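Local coordinates for 5-carboxymethyl-2-hydroxymuconate semialdehyde dehydrogenase (Thermus thermophilus, PDB 2D4E), which probably oxidises 5-carboxymethyl-2-hydroxymuconate semialdehyde to the corresponding carboxylic acid, using NAD as the electron acceptor, as a member of the aldehyde dehydrogenase family, at residues A129-F134 with P175-T180; T180-P185 with L244-G249; L187-T192 with D493-L498. All blocks are in the same frame, centred on the assembly; numbering follows the deposited sequence. Where two conformers were deposited one is given.

Contact 1 (A129-F134 with P175-T180)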
loop_
_atom_site.group_PDB
_atom_site.type_symbol
_atom_site.label_atom_id
_atom_site.label_comp_id
_atom_site.label_asym_id
_atom_site.label_seq_id
_atom_site.Cartn_x
_atom_site.Cartn_y
_atom_site.Cartn_z
ATOM N N ALA C 129 14.752 -7.511 -22.991
ATOM C CA ALA C 129 13.479 -8.147 -23.299
ATOM C C ALA C 129 12.670 -8.211 -22.000
ATOM O O ALA C 129 11.469 -7.920 -21.988
ATOM C CB ALA C 129 13.714 -9.546 -23.856
ATOM N N GLU C 130 13.338 -8.584 -20.911
ATOM C CA GLU C 130 12.690 -8.673 -19.603
ATOM C C GLU C 130 12.111 -7.332 -19.153
ATOM O O GLU C 130 11.095 -7.295 -18.454
ATOM C CB GLU C 130 13.676 -9.177 -18.543
ATOM C CG GLU C 130 13.118 -9.161 -17.118
ATOM C CD GLU C 130 14.065 -9.788 -16.095
ATOM O OE1 GLU C 130 15.267 -9.430 -16.085
ATOM O OE2 GLU C 130 13.603 -10.632 -15.295
ATOM N N ASN C 131 12.760 -6.237 -19.537
ATOM C CA ASN C 131 12.269 -4.916 -19.170
ATOM C C ASN C 131 10.846 -4.739 -19.709
ATOM O O ASN C 131 9.967 -4.243 -19.005
ATOM C CB ASN C 131 13.181 -3.810 -19.727
ATOM C CG ASN C 131 14.466 -3.646 -18.924
ATOM O OD1 ASN C 131 14.542 -4.047 -17.759
ATOM N ND2 ASN C 131 15.476 -3.035 -19.538
ATOM N N PHE C 132 10.621 -5.154 -20.950
ATOM C CA PHE C 132 9.294 -5.037 -21.551
ATOM C C PHE C 132 8.308 -6.061 -20.990
ATOM O O PHE C 132 7.152 -5.736 -20.724
ATOM C CB PHE C 132 9.373 -5.174 -23.076
ATOM C CG PHE C 132 9.922 -3.955 -23.760
ATOM C CD1 PHE C 132 11.277 -3.855 -24.059
ATOM C CD2 PHE C 132 9.084 -2.883 -24.065
ATOM C CE1 PHE C 132 11.794 -2.701 -24.650
ATOM C CE2 PHE C 132 9.588 -1.727 -24.654
ATOM C CZ PHE C 132 10.950 -1.637 -24.947
ATOM N N ALA C 133 8.764 -7.294 -20.806
ATOM C CA ALA C 133 7.898 -8.333 -20.269
ATOM C C ALA C 133 7.460 -7.961 -18.857
ATOM O O ALA C 133 6.322 -8.226 -18.449
ATOM C CB ALA C 133 8.629 -9.674 -20.256
ATOM N N PHE C 134 8.379 -7.339 -18.120
ATOM C CA PHE C 134 8.137 -6.915 -16.746
ATOM C C PHE C 134 7.072 -5.821 -16.655
ATOM O O PHE C 134 6.039 -6.001 -16.011
ATOM C CB PHE C 134 9.445 -6.412 -16.131
ATOM C CG PHE C 134 9.308 -5.902 -14.725
ATOM C CD1 PHE C 134 8.994 -6.768 -13.680
ATOM C CD2 PHE C 134 9.509 -4.554 -14.441
ATOM C CE1 PHE C 134 8.886 -6.304 -12.370
ATOM C CE2 PHE C 134 9.401 -4.077 -13.132
ATOM C CZ PHE C 134 9.089 -4.956 -12.094
ATOM N N PRO C 175 23.601 0.718 -24.311
ATOM C CA PRO C 175 22.516 1.243 -25.151
ATOM C C PRO C 175 21.155 0.565 -25.052
ATOM O O PRO C 175 20.161 1.212 -24.729
ATOM C CB PRO C 175 23.100 1.151 -26.560
ATOM C CG PRO C 175 24.544 1.391 -26.325
ATOM C CD PRO C 175 24.823 0.535 -25.112
ATOM N N LEU C 176 21.103 -0.730 -25.337
ATOM C CA LEU C 176 19.831 -1.447 -25.295
ATOM C C LEU C 176 19.217 -1.549 -23.903
ATOM O O LEU C 176 18.055 -1.200 -23.704
ATOM C CB LEU C 176 19.988 -2.854 -25.877
ATOM C CG LEU C 176 18.661 -3.595 -26.059
ATOM C CD1 LEU C 176 17.833 -2.900 -27.138
ATOM C CD2 LEU C 176 18.922 -5.039 -26.440
ATOM N N MET C 177 19.996 -2.035 -22.942
ATOM C CA MET C 177 19.503 -2.203 -21.575
ATOM C C MET C 177 19.059 -0.905 -20.911
ATOM O O MET C 177 17.987 -0.840 -20.315
ATOM C CB MET C 177 20.574 -2.880 -20.711
ATOM C CG MET C 177 20.259 -2.960 -19.225
ATOM S SD MET C 177 18.755 -3.864 -18.854
ATOM C CE MET C 177 17.995 -2.762 -17.656
ATOM N N LEU C 178 19.878 0.132 -21.021
ATOM C CA LEU C 178 19.553 1.401 -20.394
ATOM C C LEU C 178 18.453 2.211 -21.077
ATOM O O LEU C 178 17.795 3.018 -20.429
ATOM C CB LEU C 178 20.823 2.236 -20.250
ATOM C CG LEU C 178 21.903 1.517 -19.430
ATOM C CD1 LEU C 178 23.112 2.410 -19.303
ATOM C CD2 LEU C 178 21.361 1.146 -18.056
ATOM N N SER C 179 18.241 2.008 -22.372
ATOM C CA SER C 179 17.189 2.755 -23.052
ATOM C C SER C 179 15.849 2.062 -22.829
ATOM O O SER C 179 14.850 2.721 -22.554
ATOM C CB SER C 179 17.477 2.892 -24.555
ATOM O OG SER C 179 17.424 1.639 -25.219
ATOM N N THR C 180 15.832 0.735 -22.927
ATOM C CA THR C 180 14.597 -0.022 -22.718
ATOM C C THR C 180 14.139 0.075 -21.268
ATOM O O THR C 180 12.954 -0.093 -20.977
ATOM C CB THR C 180 14.755 -1.515 -23.098
ATOM O OG1 THR C 180 15.777 -2.119 -22.293
ATOM C CG2 THR C 180 15.113 -1.647 -24.573
#
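Helix 118-136 lies alongside helix 175-188, the helix that follows strand 166-169 in the Rossmann-type cofactor domain, and the two are joined here chiefly by Asn-131 and Thr-180. The short helical segments run almost parallel, at 18°, with their axes 9.5 Å apart, a gap bridged by these two side chains. From Asn-131, ND2 gives a hydrogen bond of 2.9 Å to OG1 of Thr-180. The bond is fairly straight, 162° at the hydrogen, and the acceptor lies in the amide plane. OD1, the other end of the amide, is taken by Arg-127 of its own helix, so both polar atoms are engaged and the amide is held against flipping.

Thr-180 carries its hydroxyl between the backbone N and the carbonyl carbon (chi1 60°), which turns OG1 back along the helix to donate to Leu-176 O at 2.8 Å. That carbonyl also accepts from Thr-180 N, on the opposite face of its plane. CG2, anti to the carbonyl carbon, reaches the edge of the Phe-132 ring, 3.5 Å from CE1, while the same ring packs on Leu-92, Ile-95 and Ile-99 of helix 85-101. Met-177 borders the Asn-131 amide, but it was modelled in two conformers, so its weak N-H to sulfur bond is doubtful. A valine in place of Thr-180 would probably leave ND2 of Asn-131 without its acceptor in a buried setting and remove the side-chain bond to Leu-176 O.

Threonine thus serves two chemistries at once: its methyl meets the aromatic edge, and with its proton given to Leu-176 O, OG1 is left to accept from the amide, so that the two bonds form a relay from Asn-131 to the backbone of the neighbouring helix.

Contact 2 (T180-P185 with L244-G249); sequences TWRIAP and LLTLTG. With NAD (nicotinamide-adenine-dinucleotide), chain K.
The side chains of Arg-182 and Thr-246 lie side by side, pointing opposite ways, and the long arginine chain reaches across the strand, its far end over Thr-246 and beside Thr-248. The chain bends at CG (chi2 -70°), and this brings the guanidinium flat over the threonine: CB of Thr-246 rests against one face, toward its rim, 3.7 Å from NH1. Threonine suits the site because its compact CB and CG2 fit under the planar group. Thr-248 stands instead at the guanidinium edge, its OG1 close to the plane and 3.3 Å from NH2; this long hydrogen bond is uncertain, because the position of NH2 is less secure. A water makes a second link, accepting from NE of Arg-182 at 3.2 Å and lying 2.7 Å from OG1 of Thr-248.

In the Rossmann-type fold, helix 175-188 packs on the parallel sheet, and its segment 180-185 runs at 156° to strand 244-248. The buried arginine charge is met chiefly by Glu-486 at NH1; Glu-271 lies on the less certain NH2 side and also bonds OG1 of Thr-248.

Thr-248 is forked between protein and cofactor: with OG1 turned to the arginine side, CG2 presses on the nicotinamide, 3.3 Å from C4N of NAD, the carbon that accepts hydride. Next along, CA of Gly-249 comes within 3.0 Å of NAD O4D, and a side chain here would run into the phosphate oxygen O2A.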
loop_
_atom_site.group_PDB
_atom_site.type_symbol
_atom_site.label_atom_id
_atom_site.label_comp_id
_atom_site.label_asym_id
_atom_site.label_seq_id
_atom_site.Cartn_x
_atom_site.Cartn_y
_atom_site.Cartn_z
ATOM N N THR C 180 15.832 0.735 -22.927
ATOM C CA THR C 180 14.597 -0.022 -22.718
ATOM C C THR C 180 14.139 0.075 -21.268
ATOM O O THR C 180 12.954 -0.093 -20.977
ATOM C CB THR C 180 14.755 -1.515 -23.098
ATOM O OG1 THR C 180 15.777 -2.119 -22.293
ATOM C CG2 THR C 180 15.113 -1.647 -24.573
ATOM N N TRP C 181 15.081 0.355 -20.369
ATOM C CA TRP C 181 14.786 0.513 -18.945
ATOM C C TRP C 181 13.795 1.672 -18.743
ATOM O O TRP C 181 12.999 1.665 -17.803
ATOM C CB TRP C 181 16.082 0.811 -18.177
ATOM C CG TRP C 181 15.927 1.017 -16.683
ATOM C CD1 TRP C 181 16.367 2.090 -15.954
ATOM C CD2 TRP C 181 15.322 0.118 -15.743
ATOM N NE1 TRP C 181 16.075 1.911 -14.627
ATOM C CE2 TRP C 181 15.434 0.711 -14.467
ATOM C CE3 TRP C 181 14.694 -1.134 -15.857
ATOM C CZ2 TRP C 181 14.942 0.098 -13.307
ATOM C CZ3 TRP C 181 14.205 -1.745 -14.702
ATOM C CH2 TRP C 181 14.331 -1.128 -13.445
ATOM N N ARG C 182 13.845 2.660 -19.632
ATOM C CA ARG C 182 12.965 3.826 -19.539
ATOM C C ARG C 182 11.795 3.760 -20.524
ATOM O O ARG C 182 10.674 4.187 -20.217
ATOM C CB ARG C 182 13.766 5.098 -19.811
ATOM C CG ARG C 182 15.066 5.198 -19.022
ATOM C CD ARG C 182 14.833 5.418 -17.532
ATOM N NE ARG C 182 15.988 6.101 -16.952
ATOM C CZ ARG C 182 15.920 6.989 -15.965
ATOM N NH1 ARG C 182 14.749 7.294 -15.420
ATOM N NH2 ARG C 182 17.029 7.568 -15.521
ATOM N N ILE C 183 12.070 3.231 -21.712
ATOM C CA ILE C 183 11.062 3.105 -22.750
ATOM C C ILE C 183 9.910 2.200 -22.334
ATOM O O ILE C 183 8.744 2.536 -22.529
ATOM C CB ILE C 183 11.681 2.542 -24.046
ATOM C CG1 ILE C 183 12.761 3.503 -24.564
ATOM C CG2 ILE C 183 10.587 2.314 -25.087
ATOM C CD1 ILE C 183 13.634 2.907 -25.661
ATOM N N ALA C 184 10.241 1.050 -21.761
ATOM C CA ALA C 184 9.231 0.093 -21.335
ATOM C C ALA C 184 8.217 0.701 -20.358
ATOM O O ALA C 184 7.011 0.624 -20.585
ATOM C CB ALA C 184 9.907 -1.136 -20.721
ATOM N N PRO C 185 8.687 1.310 -19.256
ATOM C CA PRO C 185 7.682 1.881 -18.357
ATOM C C PRO C 185 6.921 3.044 -18.995
ATOM O O PRO C 185 5.712 3.170 -18.822
ATOM C CB PRO C 185 8.503 2.297 -17.126
ATOM C CG PRO C 185 9.892 2.515 -17.671
ATOM C CD PRO C 185 10.036 1.388 -18.667
ATOM N N LEU C 244 8.238 15.493 -19.947
ATOM C CA LEU C 244 9.036 14.591 -19.117
ATOM C C LEU C 244 10.382 14.236 -19.750
ATOM O O LEU C 244 10.486 14.034 -20.966
ATOM C CB LEU C 244 8.250 13.307 -18.826
ATOM C CG LEU C 244 7.299 13.310 -17.624
ATOM C CD1 LEU C 244 6.241 14.417 -17.756
ATOM C CD2 LEU C 244 6.645 11.937 -17.522
ATOM N N LEU C 245 11.408 14.152 -18.912
ATOM C CA LEU C 245 12.749 13.834 -19.379
ATOM C C LEU C 245 13.455 12.842 -18.472
ATOM O O LEU C 245 13.505 13.045 -17.267
ATOM C CB LEU C 245 13.611 15.098 -19.424
ATOM C CG LEU C 245 13.275 16.268 -20.343
ATOM C CD1 LEU C 245 14.193 17.428 -19.996
ATOM C CD2 LEU C 245 13.444 15.869 -21.804
ATOM N N THR C 246 13.983 11.763 -19.038
ATOM C CA THR C 246 14.747 10.826 -18.227
ATOM C C THR C 246 16.184 11.027 -18.687
ATOM O O THR C 246 16.445 11.231 -19.871
ATOM C CB THR C 246 14.359 9.341 -18.463
ATOM O OG1 THR C 246 14.722 8.956 -19.793
ATOM C CG2 THR C 246 12.864 9.129 -18.262
ATOM N N LEU C 247 17.117 11.001 -17.751
ATOM C CA LEU C 247 18.511 11.165 -18.104
ATOM C C LEU C 247 19.360 10.161 -17.363
ATOM O O LEU C 247 19.258 10.006 -16.146
ATOM C CB LEU C 247 19.003 12.577 -17.780
ATOM C CG LEU C 247 20.522 12.761 -17.911
ATOM C CD1 LEU C 247 20.964 12.527 -19.356
ATOM C CD2 LEU C 247 20.904 14.159 -17.463
ATOM N N THR C 248 20.191 9.464 -18.120
ATOM C CA THR C 248 21.104 8.495 -17.556
ATOM C C THR C 248 22.459 8.925 -18.105
ATOM O O THR C 248 22.744 8.761 -19.293
ATOM C CB THR C 248 20.745 7.074 -18.008
ATOM O OG1 THR C 248 19.408 6.768 -17.589
ATOM C CG2 THR C 248 21.685 6.065 -17.384
ATOM N N GLY C 249 23.278 9.512 -17.239
ATOM C CA GLY C 249 24.580 9.994 -17.662
ATOM C C GLY C 249 25.357 10.625 -16.520
ATOM O O GLY C 249 25.098 10.335 -15.355
HETATM P PA NAD K . 26.866 11.825 -20.902
HETATM O O1A NAD K . 27.685 12.827 -21.575
HETATM O O2A NAD K . 26.084 12.400 -19.793
HETATM O O5B NAD K . 25.800 11.087 -21.877
HETATM C C5B NAD K . 24.408 10.777 -21.535
HETATM C C4B NAD K . 23.520 11.380 -22.602
HETATM O O4B NAD K . 23.605 12.804 -22.376
HETATM C C3B NAD K . 24.023 11.184 -24.060
HETATM O O3B NAD K . 22.989 10.599 -24.880
HETATM C C2B NAD K . 24.421 12.611 -24.472
HETATM O O2B NAD K . 24.257 12.864 -25.886
HETATM C C1B NAD K . 23.514 13.449 -23.593
HETATM N N9A NAD K . 24.007 14.802 -23.417
HETATM C C8A NAD K . 25.302 15.250 -23.224
HETATM N N7A NAD K . 25.399 16.594 -23.100
HETATM C C5A NAD K . 24.073 17.010 -23.222
HETATM C C6A NAD K . 23.471 18.324 -23.184
HETATM N N6A NAD K . 24.176 19.445 -23.013
HETATM N N1A NAD K . 22.093 18.376 -23.342
HETATM C C2A NAD K . 21.366 17.204 -23.522
HETATM N N3A NAD K . 21.830 15.963 -23.572
HETATM C C4A NAD K . 23.196 15.921 -23.415
HETATM O O3 NAD K . 27.800 10.718 -20.436
HETATM P PN NAD K . 28.050 9.172 -20.685
HETATM O O1N NAD K . 29.479 9.056 -21.043
HETATM O O2N NAD K . 27.084 8.680 -21.682
HETATM O O5D NAD K . 27.827 8.812 -19.196
HETATM C C5D NAD K . 28.301 7.686 -18.497
HETATM C C4D NAD K . 27.748 8.096 -17.168
HETATM O O4D NAD K . 26.390 7.640 -16.979
HETATM C C3D NAD K . 28.568 7.729 -15.939
HETATM O O3D NAD K . 28.789 8.850 -15.060
HETATM C C2D NAD K . 27.712 6.617 -15.337
HETATM O O2D NAD K . 27.954 6.496 -13.920
HETATM C C1D NAD K . 26.318 7.073 -15.707
HETATM N N1N NAD K . 25.322 5.989 -15.678
HETATM C C2N NAD K . 24.471 6.070 -14.586
HETATM C C3N NAD K . 23.512 5.074 -14.481
HETATM C C7N NAD K . 22.530 5.033 -13.319
HETATM O O7N NAD K . 21.710 4.134 -13.287
HETATM N N7N NAD K . 22.586 5.968 -12.354
HETATM C C4N NAD K . 23.413 3.993 -15.473
HETATM C C5N NAD K . 24.356 4.044 -16.540
HETATM C C6N NAD K . 25.327 4.993 -16.709
HETATM O O HOH W 1 18.370 4.292 -18.055
#

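Contact 3 (L187-T192 with D493-L498); sequences LAFGNT and DFYTDL
Phe-189 sets the edge of its ring against the base of Tyr-495, CD1 lying 3.6 Å from the tyrosine CB and near CD1 of its ring. The two side chains approach at a slant, and neither ring lies flat on the other. The beginning of the phenylalanine side chain has a second neighbour, CG2 of Thr-496, which stands 4.1 Å from CB of Phe-189. One face of the Tyr-495 ring is occupied by its own neighbour, Phe-494, whose CD1 sits above the ring centre, while the phenolic OH is hydrogen-bonded to Glu-486.

With its CG anti to the carbonyl carbon (chi1 -62°), Asn-191 carries its amide across to Tyr-495, where ND2 donates to the main-chain O at 2.9 Å. At 171° the bond is nearly straight, and it reaches a lone pair in the carbonyl plane, with the acceptor also close to the amide plane. The same nitrogen lies at the edge of the tyrosine ring, 3.6 Å from CB. With OD1 taking the backbone N-H of Gly-164, the amide ties two separate pieces of main chain together; asparagine, short and carrying both donor and acceptor, fits this task.

The backbone puts these groups in place through a Schellman motif that ends helix 175-188. Gly-190 is its C-prime residue, with a positive phi of 88° that would jam a CB against the preceding carbonyl oxygen; its N bonds Leu-187 O at 3.1 Å, and Asn-191 N bonds Ala-186 O. Across the contact, helix 488-495 gives way at Thr-496, whose OG1 bonds back to Leu-492 O, to strand 496-504. That strand pairs antiparallel with strand 154-162 in the extension that aldehyde dehydrogenases use for oligomerisation, and Leu-498 O accepts a hydrogen bond from Arg-485 of a second subunit.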
loop_
_atom_site.group_PDB
_atom_site.type_symbol
_atom_site.label_atom_id
_atom_site.label_comp_id
_atom_site.label_asym_id
_atom_site.label_seq_id
_atom_site.Cartn_x
_atom_site.Cartn_y
_atom_site.Cartn_z
ATOM N N LEU C 187 6.038 3.554 -22.075
ATOM C CA LEU C 187 4.984 3.031 -22.939
ATOM C C LEU C 187 3.890 2.306 -22.169
ATOM O O LEU C 187 2.697 2.478 -22.457
ATOM C CB LEU C 187 5.574 2.081 -23.983
ATOM C CG LEU C 187 6.469 2.706 -25.053
ATOM C CD1 LEU C 187 7.010 1.604 -25.945
ATOM C CD2 LEU C 187 5.671 3.725 -25.868
ATOM N N ALA C 188 4.288 1.485 -21.202
ATOM C CA ALA C 188 3.311 0.742 -20.415
ATOM C C ALA C 188 2.352 1.686 -19.700
ATOM O O ALA C 188 1.159 1.403 -19.567
ATOM C CB ALA C 188 4.017 -0.136 -19.392
ATOM N N PHE C 189 2.877 2.818 -19.250
ATOM C CA PHE C 189 2.070 3.778 -18.519
ATOM C C PHE C 189 1.299 4.776 -19.383
ATOM O O PHE C 189 0.721 5.738 -18.876
ATOM C CB PHE C 189 2.962 4.469 -17.487
ATOM C CG PHE C 189 3.565 3.505 -16.491
ATOM C CD1 PHE C 189 4.788 3.768 -15.887
ATOM C CD2 PHE C 189 2.910 2.315 -16.180
ATOM C CE1 PHE C 189 5.350 2.863 -14.993
ATOM C CE2 PHE C 189 3.465 1.403 -15.286
ATOM C CZ PHE C 189 4.687 1.678 -14.692
ATOM N N GLY C 190 1.288 4.535 -20.689
ATOM C CA GLY C 190 0.529 5.385 -21.584
ATOM C C GLY C 190 1.165 6.629 -22.158
ATOM O O GLY C 190 0.453 7.492 -22.673
ATOM N N ASN C 191 2.487 6.729 -22.089
ATOM C CA ASN C 191 3.182 7.897 -22.628
ATOM C C ASN C 191 3.841 7.589 -23.968
ATOM O O ASN C 191 4.115 6.430 -24.279
ATOM C CB ASN C 191 4.255 8.379 -21.647
ATOM C CG ASN C 191 3.675 8.819 -20.323
ATOM O OD1 ASN C 191 2.786 9.663 -20.280
ATOM N ND2 ASN C 191 4.174 8.248 -19.234
ATOM N N THR C 192 4.083 8.631 -24.759
ATOM C CA THR C 192 4.755 8.465 -26.047
ATOM C C THR C 192 6.231 8.755 -25.788
ATOM O O THR C 192 6.583 9.323 -24.748
ATOM C CB THR C 192 4.193 9.421 -27.124
ATOM O OG1 THR C 192 4.229 10.767 -26.641
ATOM C CG2 THR C 192 2.758 9.042 -27.466
ATOM N N ASP C 493 5.419 7.062 -10.064
ATOM C CA ASP C 493 5.469 8.409 -9.518
ATOM C C ASP C 493 6.044 9.431 -10.473
ATOM O O ASP C 493 5.789 10.628 -10.332
ATOM C CB ASP C 493 6.247 8.413 -8.205
ATOM C CG ASP C 493 5.369 8.054 -7.027
ATOM O OD1 ASP C 493 4.510 8.894 -6.664
ATOM O OD2 ASP C 493 5.526 6.935 -6.482
ATOM N N PHE C 494 6.815 8.968 -11.448
ATOM C CA PHE C 494 7.389 9.879 -12.421
ATOM C C PHE C 494 6.598 9.919 -13.722
ATOM O O PHE C 494 6.313 10.995 -14.237
ATOM C CB PHE C 494 8.846 9.508 -12.727
ATOM C CG PHE C 494 9.436 10.278 -13.881
ATOM C CD1 PHE C 494 9.520 9.706 -15.149
ATOM C CD2 PHE C 494 9.886 11.584 -13.705
ATOM C CE1 PHE C 494 10.046 10.424 -16.230
ATOM C CE2 PHE C 494 10.413 12.316 -14.776
ATOM C CZ PHE C 494 10.493 11.733 -16.045
ATOM N N TYR C 495 6.232 8.748 -14.237
ATOM C CA TYR C 495 5.517 8.662 -15.504
ATOM C C TYR C 495 4.025 8.980 -15.487
ATOM O O TYR C 495 3.420 9.111 -16.549
ATOM C CB TYR C 495 5.722 7.276 -16.129
ATOM C CG TYR C 495 7.174 6.943 -16.423
ATOM C CD1 TYR C 495 7.901 6.088 -15.586
ATOM C CD2 TYR C 495 7.827 7.501 -17.526
ATOM C CE1 TYR C 495 9.247 5.796 -15.846
ATOM C CE2 TYR C 495 9.170 7.219 -17.791
ATOM C CZ TYR C 495 9.869 6.370 -16.951
ATOM O OH TYR C 495 11.190 6.099 -17.213
ATOM N N THR C 496 3.432 9.104 -14.302
ATOM C CA THR C 496 2.010 9.409 -14.208
ATOM C C THR C 496 1.749 10.562 -13.248
ATOM O O THR C 496 2.632 10.954 -12.488
ATOM C CB THR C 496 1.186 8.179 -13.727
ATOM O OG1 THR C 496 1.493 7.890 -12.357
ATOM C CG2 THR C 496 1.498 6.956 -14.575
ATOM N N ASP C 497 0.535 11.108 -13.302
ATOM C CA ASP C 497 0.128 12.209 -12.428
ATOM C C ASP C 497 -0.971 11.736 -11.488
ATOM O O ASP C 497 -1.906 11.049 -11.917
ATOM C CB ASP C 497 -0.439 13.387 -13.227
ATOM C CG ASP C 497 0.604 14.089 -14.072
ATOM O OD1 ASP C 497 1.752 14.249 -13.604
ATOM O OD2 ASP C 497 0.257 14.501 -15.201
ATOM N N LEU C 498 -0.860 12.105 -10.213
ATOM C CA LEU C 498 -1.872 11.749 -9.230
ATOM C C LEU C 498 -3.012 12.755 -9.343
ATOM O O LEU C 498 -2.802 13.917 -9.697
ATOM C CB LEU C 498 -1.297 11.789 -7.809
ATOM C CG LEU C 498 -0.523 10.553 -7.328
ATOM C CD1 LEU C 498 0.312 10.909 -6.097
ATOM C CD2 LEU C 498 -1.503 9.421 -7.021
#

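Overall arrangement
All three contacts are buried and draw on helix 175-188 and its C-terminal turn, taken in order along its length. Contact 1 joins it to helix 118-136 on one flank, contact 2 sets it on the parallel sheet, and contact 3 ties its end to the chain leaving helix 488-495. Contacts 1 and 2 share Thr-180 and lie near the centre of the chain; contact 3 is farther out, beside a second subunit. Their chemistry follows: a neutral amide-hydroxyl bond between helices, a buried charge and a water with Thr-248 between them and NAD, and an amide-to-backbone bond with aromatic packing. Tyr-495 links the last two, its OH touching Thr-246.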